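Local coordinates for protein SSD1 (Saccharomyces cerevisiae S288C, PDB 7AM1) that binds mRNA untranslated regions and represses translation, as a non-enzymatic pseudonuclease member of the RNase II family, at residues N723-T728 with T846-R851; Y354-T359 with T389-C394; L524-D529 with V548-K553. All coordinates share one frame; numbering follows the deposited sequence.

Interaction 1. Residues N723-T728 with T846-R851; sequences NDMGNT and TVPNLR
The backbone oxygen of Pro848 takes the closest approach of this contact: the Met725 methyl, CE, rests 3.6 Å from Pro848 O, a van der Waals touch between a carbonyl and the end of a thioether. The rest of the interface is apolar, and a single long side chain supplies all of it from the helical side. Met725 is the final helical residue of helix 689-725, since Gly726 already leaves helical backbone angles. Its chain runs out from the helix with CG beside the backbone N (chi1 -70°), continues nearly straight through chi2, and then bends at the last torsion (chi3 67°). That bend divides the work between sulfur and methyl. SD lies 4.2 Å from Pro848 CD and 4.3 Å from Val847 CG1, whereas CE is turned along the loop to meet Leu850 CD2 at 4.1 Å. The methionine and the leucine pass each other in opposite directions and touch through these methyls, while the proline ring lies at a slant to the methionine chain. In the extended segment 846-851 the CB atoms of Val847, Pro848 and Leu850 all point toward the helix end and that of Asn849 points away, so the loop offers an apolar flank. Other parts of the fold complete the cluster: Met725 also packs on Leu732, Val847 on Leu840, and Pro848 on Leu718, two turns back along helix 689-725. Beyond Leu850 the backbone of Arg851 pairs with Met735 of strand 732-741, and its guanidinium forms salt bridges with Glu752 and Asp618. The contact thus lies where the long helix 689-725 hands over to the C-terminal OB-fold domain of this RNase II relative, with a returning loop laid across the junction.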
loop_
_atom_site.group_PDB
_atom_site.type_symbol
_atom_site.label_atom_id
_atom_site.label_comp_id
_atom_site.label_asym_id
_atom_site.label_seq_id
_atom_site.Cartn_x
_atom_site.Cartn_y
_atom_site.Cartn_z
ATOM N N ASN A 723 -6.552 -16.197 -13.031
ATOM C CA ASN A 723 -6.316 -17.080 -14.168
ATOM C C ASN A 723 -6.815 -18.495 -13.907
ATOM O O ASN A 723 -7.187 -19.206 -14.848
ATOM C CB ASN A 723 -4.830 -17.110 -14.518
ATOM C CG ASN A 723 -4.381 -15.857 -15.242
ATOM O OD1 ASN A 723 -5.200 -15.082 -15.736
ATOM N ND2 ASN A 723 -3.072 -15.664 -15.326
ATOM N N ASP A 724 -6.804 -18.928 -12.647
ATOM C CA ASP A 724 -7.351 -20.236 -12.310
ATOM C C ASP A 724 -8.869 -20.230 -12.417
ATOM O O ASP A 724 -9.468 -21.215 -12.861
ATOM C CB ASP A 724 -6.895 -20.627 -10.903
ATOM C CG ASP A 724 -7.450 -21.966 -10.447
ATOM O OD1 ASP A 724 -8.684 -22.081 -10.282
ATOM O OD2 ASP A 724 -6.645 -22.897 -10.229
ATOM N N MET A 725 -9.506 -19.119 -12.034
ATOM C CA MET A 725 -10.949 -18.997 -12.196
ATOM C C MET A 725 -11.353 -19.033 -13.663
ATOM O O MET A 725 -12.452 -19.495 -13.990
ATOM C CB MET A 725 -11.435 -17.701 -11.546
ATOM C CG MET A 725 -11.366 -17.710 -10.023
ATOM S SD MET A 725 -11.629 -16.081 -9.292
ATOM C CE MET A 725 -13.346 -15.749 -9.680
ATOM N N GLY A 726 -10.490 -18.550 -14.556
ATOM C CA GLY A 726 -10.753 -18.646 -15.980
ATOM C C GLY A 726 -9.837 -19.628 -16.684
ATOM O O GLY A 726 -9.423 -19.393 -17.823
ATOM N N ASN A 727 -9.535 -20.748 -16.021
ATOM C CA ASN A 727 -8.553 -21.694 -16.546
ATOM C C ASN A 727 -8.923 -22.207 -17.936
ATOM O O ASN A 727 -8.032 -22.471 -18.751
ATOM C CB ASN A 727 -8.366 -22.860 -15.570
ATOM C CG ASN A 727 -9.673 -23.534 -15.198
ATOM O OD1 ASN A 727 -10.615 -23.573 -15.990
ATOM N ND2 ASN A 727 -9.735 -24.071 -13.982
ATOM N N THR A 728 -10.217 -22.358 -18.232
ATOM C CA THR A 728 -10.638 -22.869 -19.534
ATOM C C THR A 728 -10.951 -21.766 -20.537
ATOM O O THR A 728 -10.926 -22.017 -21.747
ATOM C CB THR A 728 -11.878 -23.763 -19.398
ATOM O OG1 THR A 728 -12.984 -23.000 -18.894
ATOM C CG2 THR A 728 -11.599 -24.932 -18.461
ATOM N N THR A 846 -10.099 -15.896 0.892
ATOM C CA THR A 846 -11.434 -16.050 0.322
ATOM C C THR A 846 -11.385 -15.840 -1.185
ATOM O O THR A 846 -10.795 -14.865 -1.662
ATOM C CB THR A 846 -12.414 -15.063 0.964
ATOM O OG1 THR A 846 -12.529 -15.352 2.361
ATOM C CG2 THR A 846 -13.793 -15.162 0.322
ATOM N N VAL A 847 -12.012 -16.750 -1.926
ATOM C CA VAL A 847 -12.042 -16.648 -3.390
ATOM C C VAL A 847 -12.814 -15.397 -3.789
ATOM O O VAL A 847 -13.909 -15.148 -3.248
ATOM C CB VAL A 847 -12.690 -17.904 -4.006
ATOM C CG1 VAL A 847 -12.656 -17.824 -5.531
ATOM C CG2 VAL A 847 -12.005 -19.178 -3.517
ATOM N N PRO A 848 -12.330 -14.592 -4.734
ATOM C CA PRO A 848 -13.113 -13.429 -5.167
ATOM C C PRO A 848 -14.445 -13.849 -5.775
ATOM O O PRO A 848 -14.561 -14.894 -6.419
ATOM C CB PRO A 848 -12.209 -12.752 -6.206
ATOM C CG PRO A 848 -10.835 -13.259 -5.912
ATOM C CD PRO A 848 -11.025 -14.659 -5.416
ATOM N N ASN A 849 -15.460 -13.019 -5.550
ATOM C CA ASN A 849 -16.784 -13.217 -6.121
ATOM C C ASN A 849 -16.945 -12.365 -7.371
ATOM O O ASN A 849 -16.504 -11.213 -7.410
ATOM C CB ASN A 849 -17.872 -12.851 -5.112
ATOM C CG ASN A 849 -17.897 -13.779 -3.928
ATOM O OD1 ASN A 849 -17.639 -14.976 -4.060
ATOM N ND2 ASN A 849 -18.191 -13.233 -2.756
ATOM N N LEU A 850 -17.567 -12.934 -8.394
ATOM C CA LEU A 850 -17.887 -12.161 -9.582
ATOM C C LEU A 850 -19.129 -11.314 -9.340
ATOM O O LEU A 850 -20.006 -11.672 -8.549
ATOM C CB LEU A 850 -18.111 -13.081 -10.780
ATOM C CG LEU A 850 -16.922 -13.933 -11.222
ATOM C CD1 LEU A 850 -17.299 -14.801 -12.404
ATOM C CD2 LEU A 850 -15.758 -13.046 -11.580
ATOM N N ARG A 851 -19.194 -10.172 -10.023
ATOM C CA ARG A 851 -20.399 -9.348 -10.057
ATOM C C ARG A 851 -21.116 -9.652 -11.371
ATOM O O ARG A 851 -20.648 -9.270 -12.449
ATOM C CB ARG A 851 -20.076 -7.862 -9.919
ATOM C CG ARG A 851 -21.306 -6.943 -10.000
ATOM C CD ARG A 851 -22.011 -6.796 -8.662
ATOM N NE ARG A 851 -21.163 -6.098 -7.703
ATOM C CZ ARG A 851 -21.219 -4.793 -7.446
ATOM N NH1 ARG A 851 -22.096 -4.009 -8.064
ATOM N NH2 ARG A 851 -20.388 -4.268 -6.559
#

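Interaction 2. Residues Y354-T359 with T389-C394; sequences YRRNFT and TLELGC
Arg356 and Glu391 face each other within the mixed sheet of the RNB domain, one on the short edge strand 356-358 and the other on strand 389-397, with two strands between them in the sheet order. Both side chains are stretched out: Arg356 holds CG opposite its backbone N (chi1 -179°) and stays extended to NE, and Glu391 does likewise (chi1 170°), which carries the charged ends out toward each other from opposite directions. They do not quite meet. The salt bridge from Arg356 NH2 to Glu391 OE1 is long, 3.9 Å, and the two flat groups stand almost perpendicular, at 88°. Water 1 fills in, lying in the guanidinium plane at its edge; it donates to Glu391 OE2 and accepts a weak bond from Arg356 NH2. The stronger protein partner of the carboxylate is His381, bonded to OE2, while Trp466 makes a cation-pi contact with Arg356. On the edge strand Asn357 forms an Asx turn, its OD1 accepting from Thr359 N at 2.8 Å. Phe358, between them, turns its ring back along its own strand, and its CZ sits 3.3 Å above one face of the Arg356 guanidinium, displaced toward the rim.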
loop_
_atom_site.group_PDB
_atom_site.type_symbol
_atom_site.label_atom_id
_atom_site.label_comp_id
_atom_site.label_asym_id
_atom_site.label_seq_id
_atom_site.Cartn_x
_atom_site.Cartn_y
_atom_site.Cartn_z
ATOM N N TYR A 354 7.090 -3.476 41.076
ATOM C CA TYR A 354 6.701 -2.091 40.843
ATOM C C TYR A 354 5.594 -1.928 39.806
ATOM O O TYR A 354 5.055 -0.824 39.674
ATOM C CB TYR A 354 7.924 -1.279 40.401
ATOM N N ARG A 355 5.248 -2.978 39.067
ATOM C CA ARG A 355 4.281 -2.853 37.985
ATOM C C ARG A 355 2.858 -2.925 38.522
ATOM O O ARG A 355 2.573 -3.664 39.470
ATOM C CB ARG A 355 4.503 -3.952 36.945
ATOM C CG ARG A 355 5.942 -4.064 36.474
ATOM C CD ARG A 355 6.084 -4.989 35.272
ATOM N NE ARG A 355 7.268 -4.647 34.487
ATOM C CZ ARG A 355 7.249 -4.129 33.262
ATOM N NH1 ARG A 355 6.102 -3.901 32.630
ATOM N NH2 ARG A 355 8.395 -3.849 32.658
ATOM N N ARG A 356 1.963 -2.144 37.917
ATOM C CA ARG A 356 0.551 -2.252 38.260
ATOM C C ARG A 356 0.063 -3.642 37.882
ATOM O O ARG A 356 0.224 -4.079 36.740
ATOM C CB ARG A 356 -0.274 -1.183 37.544
ATOM C CG ARG A 356 -1.765 -1.230 37.894
ATOM C CD ARG A 356 -2.502 0.041 37.478
ATOM N NE ARG A 356 -3.946 -0.087 37.669
ATOM C CZ ARG A 356 -4.850 0.781 37.223
ATOM N NH1 ARG A 356 -4.473 1.862 36.553
ATOM N NH2 ARG A 356 -6.139 0.568 37.450
ATOM N N ASN A 357 -0.522 -4.343 38.844
ATOM C CA ASN A 357 -0.816 -5.760 38.684
ATOM C C ASN A 357 -2.262 -5.948 38.242
ATOM O O ASN A 357 -3.188 -5.488 38.917
ATOM C CB ASN A 357 -0.545 -6.515 39.984
ATOM C CG ASN A 357 -0.577 -8.013 39.792
ATOM O OD1 ASN A 357 -1.634 -8.592 39.540
ATOM N ND2 ASN A 357 0.583 -8.651 39.900
ATOM N N PHE A 358 -2.446 -6.615 37.103
ATOM C CA PHE A 358 -3.763 -6.968 36.587
ATOM C C PHE A 358 -3.935 -8.485 36.521
ATOM O O PHE A 358 -4.642 -8.992 35.649
ATOM C CB PHE A 358 -3.998 -6.378 35.191
ATOM C CG PHE A 358 -4.035 -4.873 35.143
ATOM C CD1 PHE A 358 -5.151 -4.176 35.582
ATOM C CD2 PHE A 358 -2.967 -4.158 34.618
ATOM C CE1 PHE A 358 -5.190 -2.788 35.525
ATOM C CE2 PHE A 358 -2.995 -2.770 34.561
ATOM C CZ PHE A 358 -4.106 -2.085 35.006
ATOM N N THR A 359 -3.302 -9.227 37.430
ATOM C CA THR A 359 -3.302 -10.681 37.334
ATOM C C THR A 359 -4.422 -11.344 38.127
ATOM O O THR A 359 -4.657 -12.544 37.944
ATOM C CB THR A 359 -1.960 -11.256 37.810
ATOM O OG1 THR A 359 -1.754 -10.924 39.187
ATOM C CG2 THR A 359 -0.809 -10.705 36.979
ATOM N N THR A 389 -18.727 4.923 36.697
ATOM C CA THR A 389 -17.660 4.941 35.711
ATOM C C THR A 389 -17.316 3.521 35.291
ATOM O O THR A 389 -17.468 2.570 36.063
ATOM C CB THR A 389 -16.393 5.631 36.250
ATOM O OG1 THR A 389 -15.758 4.783 37.216
ATOM C CG2 THR A 389 -16.737 6.966 36.895
ATOM N N LEU A 390 -16.840 3.398 34.058
ATOM C CA LEU A 390 -16.285 2.164 33.526
ATOM C C LEU A 390 -14.787 2.341 33.320
ATOM O O LEU A 390 -14.249 3.450 33.388
ATOM C CB LEU A 390 -16.955 1.776 32.203
ATOM C CG LEU A 390 -18.478 1.675 32.174
ATOM C CD1 LEU A 390 -18.955 1.292 30.777
ATOM C CD2 LEU A 390 -18.973 0.674 33.204
ATOM N N GLU A 391 -14.115 1.228 33.057
ATOM C CA GLU A 391 -12.679 1.222 32.821
ATOM C C GLU A 391 -12.379 0.366 31.602
ATOM O O GLU A 391 -12.809 -0.787 31.530
ATOM C CB GLU A 391 -11.937 0.686 34.047
ATOM C CG GLU A 391 -10.474 0.419 33.834
ATOM C CD GLU A 391 -9.769 0.084 35.128
ATOM O OE1 GLU A 391 -9.793 0.928 36.048
ATOM O OE2 GLU A 391 -9.200 -1.022 35.230
ATOM N N LEU A 392 -11.659 0.940 30.642
ATOM C CA LEU A 392 -11.134 0.203 29.498
ATOM C C LEU A 392 -9.618 0.141 29.654
ATOM O O LEU A 392 -8.941 1.173 29.584
ATOM C CB LEU A 392 -11.514 0.862 28.176
ATOM C CG LEU A 392 -10.981 0.123 26.945
ATOM C CD1 LEU A 392 -11.806 -1.127 26.684
ATOM C CD2 LEU A 392 -10.941 1.028 25.725
ATOM N N GLY A 393 -9.091 -1.056 29.897
ATOM C CA GLY A 393 -7.654 -1.265 29.983
ATOM C C GLY A 393 -7.112 -1.775 28.669
ATOM O O GLY A 393 -7.655 -2.713 28.079
ATOM N N CYS A 394 -6.027 -1.153 28.204
ATOM C CA CYS A 394 -5.389 -1.486 26.935
ATOM C C CYS A 394 -3.939 -1.852 27.205
ATOM O O CYS A 394 -3.162 -1.010 27.665
ATOM C CB CYS A 394 -5.497 -0.314 25.961
ATOM S SG CYS A 394 -7.199 0.268 25.756
HETATM O O HOH W 1 -8.411 -0.857 37.949
#

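Interaction 3. Residues L524-D529 with V548-K553; sequences LLESLD and VINEIK
Glu526 and Asn550 form a polar bridge between two helices of the RNB domain, the short helix 523-529 and the long helix 544-568, joined by a single direct hydrogen bond and a shared water. Asn550 ND2 donates to Glu526 OE1 over 3.2 Å, with an N-H...O angle of 165°, so the bond is nearly straight. The acceptor lies close to the amide plane of Asn550, but the amide reaches OE1 from above the carboxylate, the two planes being 90° apart. Each side chain points across the gap from its own helix. That of Glu526 leaves with CG on the far side from the backbone N and then bends at chi2 (66°), which turns OE1 to the asparagine. Water 2 closes a small ring: it donates to Glu526 OE1 and to Asn550 OD1, both at 2.8 Å. With ND2 giving to the carboxylate and OD1 taking from the water, these two bonds favour one orientation of the amide. On the helix of Glu526, Ser527 folds its hydroxyl back, OG donating to Leu524 O at 2.7 Å on a lone pair in the carbonyl plane. The principal partner of Glu526 is Arg554, whose NH2 forms a salt bridge with the same OE1; through NH1 that arginine also pairs with Glu551, which has a second arginine, Arg510. OE1 is gripped by an amide, a water and a guanidinium. Without the carboxylate, as with an alanine here, the Asn550 amide would probably be freer to turn and Arg554 would lose a carboxylate partner. Although Glu551 OE2 lies 7.0 Å from Glu526 OE1, the arginine shared by the two acids is likely to offset their repulsion and to favour the charged form of Glu526.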
loop_
_atom_site.group_PDB
_atom_site.type_symbol
_atom_site.label_atom_id
_atom_site.label_comp_id
_atom_site.label_asym_id
_atom_site.label_seq_id
_atom_site.Cartn_x
_atom_site.Cartn_y
_atom_site.Cartn_z
ATOM N N LEU A 524 -8.594 1.664 2.580
ATOM C CA LEU A 524 -7.424 2.198 1.891
ATOM C C LEU A 524 -6.744 3.273 2.734
ATOM O O LEU A 524 -5.510 3.325 2.805
ATOM C CB LEU A 524 -7.826 2.732 0.512
ATOM C CG LEU A 524 -8.441 1.698 -0.446
ATOM C CD1 LEU A 524 -8.797 2.314 -1.794
ATOM C CD2 LEU A 524 -7.544 0.484 -0.653
ATOM N N LEU A 525 -7.519 4.127 3.404
ATOM C CA LEU A 525 -6.889 5.132 4.256
ATOM C C LEU A 525 -6.119 4.472 5.398
ATOM O O LEU A 525 -5.032 4.931 5.763
ATOM C CB LEU A 525 -7.925 6.114 4.797
ATOM C CG LEU A 525 -8.703 6.942 3.770
ATOM C CD1 LEU A 525 -9.285 8.189 4.437
ATOM C CD2 LEU A 525 -7.865 7.317 2.558
ATOM N N GLU A 526 -6.646 3.379 5.960
ATOM C CA GLU A 526 -5.887 2.649 6.975
ATOM C C GLU A 526 -4.509 2.256 6.448
ATOM O O GLU A 526 -3.506 2.378 7.161
ATOM C CB GLU A 526 -6.669 1.416 7.438
ATOM C CG GLU A 526 -5.841 0.303 8.096
ATOM C CD GLU A 526 -5.204 0.692 9.424
ATOM O OE1 GLU A 526 -5.536 1.765 9.977
ATOM O OE2 GLU A 526 -4.376 -0.100 9.926
ATOM N N SER A 527 -4.437 1.808 5.187
ATOM C CA SER A 527 -3.175 1.329 4.633
ATOM C C SER A 527 -2.178 2.457 4.407
ATOM O O SER A 527 -0.995 2.176 4.184
ATOM C CB SER A 527 -3.413 0.552 3.326
ATOM O OG SER A 527 -3.634 1.409 2.222
ATOM N N LEU A 528 -2.621 3.715 4.435
ATOM C CA LEU A 528 -1.675 4.820 4.469
ATOM C C LEU A 528 -0.885 4.852 5.771
ATOM O O LEU A 528 0.215 5.409 5.793
ATOM C CB LEU A 528 -2.396 6.154 4.283
ATOM C CG LEU A 528 -2.999 6.419 2.902
ATOM C CD1 LEU A 528 -3.913 7.640 2.957
ATOM C CD2 LEU A 528 -1.900 6.610 1.851
ATOM N N ASP A 529 -1.410 4.276 6.854
ATOM C CA ASP A 529 -0.685 4.315 8.115
ATOM C C ASP A 529 0.008 3.009 8.465
ATOM O O ASP A 529 1.090 3.040 9.053
ATOM C CB ASP A 529 -1.610 4.681 9.278
ATOM C CG ASP A 529 -0.838 4.932 10.554
ATOM O OD1 ASP A 529 -0.092 5.935 10.590
ATOM O OD2 ASP A 529 -0.952 4.121 11.500
ATOM N N VAL A 548 -13.126 -2.477 15.417
ATOM C CA VAL A 548 -13.293 -2.224 16.847
ATOM C C VAL A 548 -11.934 -2.128 17.530
ATOM O O VAL A 548 -11.628 -1.144 18.215
ATOM C CB VAL A 548 -14.163 -3.322 17.490
ATOM C CG1 VAL A 548 -14.055 -3.271 19.010
ATOM C CG2 VAL A 548 -15.607 -3.169 17.072
ATOM N N ILE A 549 -11.101 -3.156 17.358
ATOM C CA ILE A 549 -9.789 -3.155 17.989
ATOM C C ILE A 549 -8.914 -2.057 17.397
ATOM O O ILE A 549 -8.105 -1.454 18.111
ATOM C CB ILE A 549 -9.126 -4.539 17.848
ATOM C CG1 ILE A 549 -9.990 -5.628 18.503
ATOM C CG2 ILE A 549 -7.707 -4.519 18.406
ATOM C CD1 ILE A 549 -10.294 -5.423 19.990
ATOM N N ASN A 550 -9.058 -1.774 16.095
ATOM C CA ASN A 550 -8.218 -0.765 15.452
ATOM C C ASN A 550 -8.528 0.634 15.978
ATOM O O ASN A 550 -7.616 1.449 16.165
ATOM C CB ASN A 550 -8.393 -0.813 13.926
ATOM C CG ASN A 550 -7.271 -0.078 13.170
ATOM O OD1 ASN A 550 -6.100 -0.126 13.559
ATOM N ND2 ASN A 550 -7.634 0.599 12.081
ATOM N N GLU A 551 -9.805 0.943 16.219
ATOM C CA GLU A 551 -10.122 2.275 16.725
ATOM C C GLU A 551 -9.696 2.425 18.181
ATOM O O GLU A 551 -9.356 3.532 18.615
ATOM C CB GLU A 551 -11.609 2.576 16.561
ATOM C CG GLU A 551 -12.006 2.931 15.129
ATOM C CD GLU A 551 -11.374 4.231 14.640
ATOM O OE1 GLU A 551 -11.201 5.162 15.459
ATOM O OE2 GLU A 551 -11.040 4.318 13.434
ATOM N N ILE A 552 -9.690 1.332 18.944
ATOM C CA ILE A 552 -9.147 1.395 20.296
ATOM C C ILE A 552 -7.641 1.624 20.250
ATOM O O ILE A 552 -7.105 2.434 21.012
ATOM C CB ILE A 552 -9.518 0.124 21.085
ATOM C CG1 ILE A 552 -11.010 0.146 21.438
ATOM C CG2 ILE A 552 -8.670 0.004 22.353
ATOM C CD1 ILE A 552 -11.544 -1.178 21.944
ATOM N N LYS A 553 -6.938 0.934 19.348
ATOM C CA LYS A 553 -5.493 1.116 19.225
ATOM C C LYS A 553 -5.147 2.517 18.734
ATOM O O LYS A 553 -4.118 3.079 19.130
ATOM C CB LYS A 553 -4.912 0.065 18.280
ATOM C CG LYS A 553 -4.805 -1.324 18.890
ATOM C CD LYS A 553 -4.406 -2.371 17.862
ATOM C CE LYS A 553 -4.201 -3.730 18.511
ATOM N NZ LYS A 553 -3.812 -4.774 17.519
HETATM O O HOH W 2 -4.826 2.185 12.619
#

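Interactions 2 and 3 both belong to the RNB domain and touch: Leu392 and Cys394 of strand 389-397 pack on Ile552 of helix 544-568, with Cys394 SG 3.7 Å from Ile552 CG2, so the sheet and the long helix share one core although the contact centres are 24 Å apart. Interaction 1 stands apart, at the passage to the C-terminal OB-fold; its centre is 29 Å from that of interaction 3 and 48 Å from that of interaction 2, with nearest atoms about 14 and 28 Å away. The three follow one another along the chain without nesting. Interactions 2 and 3 each combine charged or amide groups with a bridging water, whereas interaction 1 is built on methionine packing.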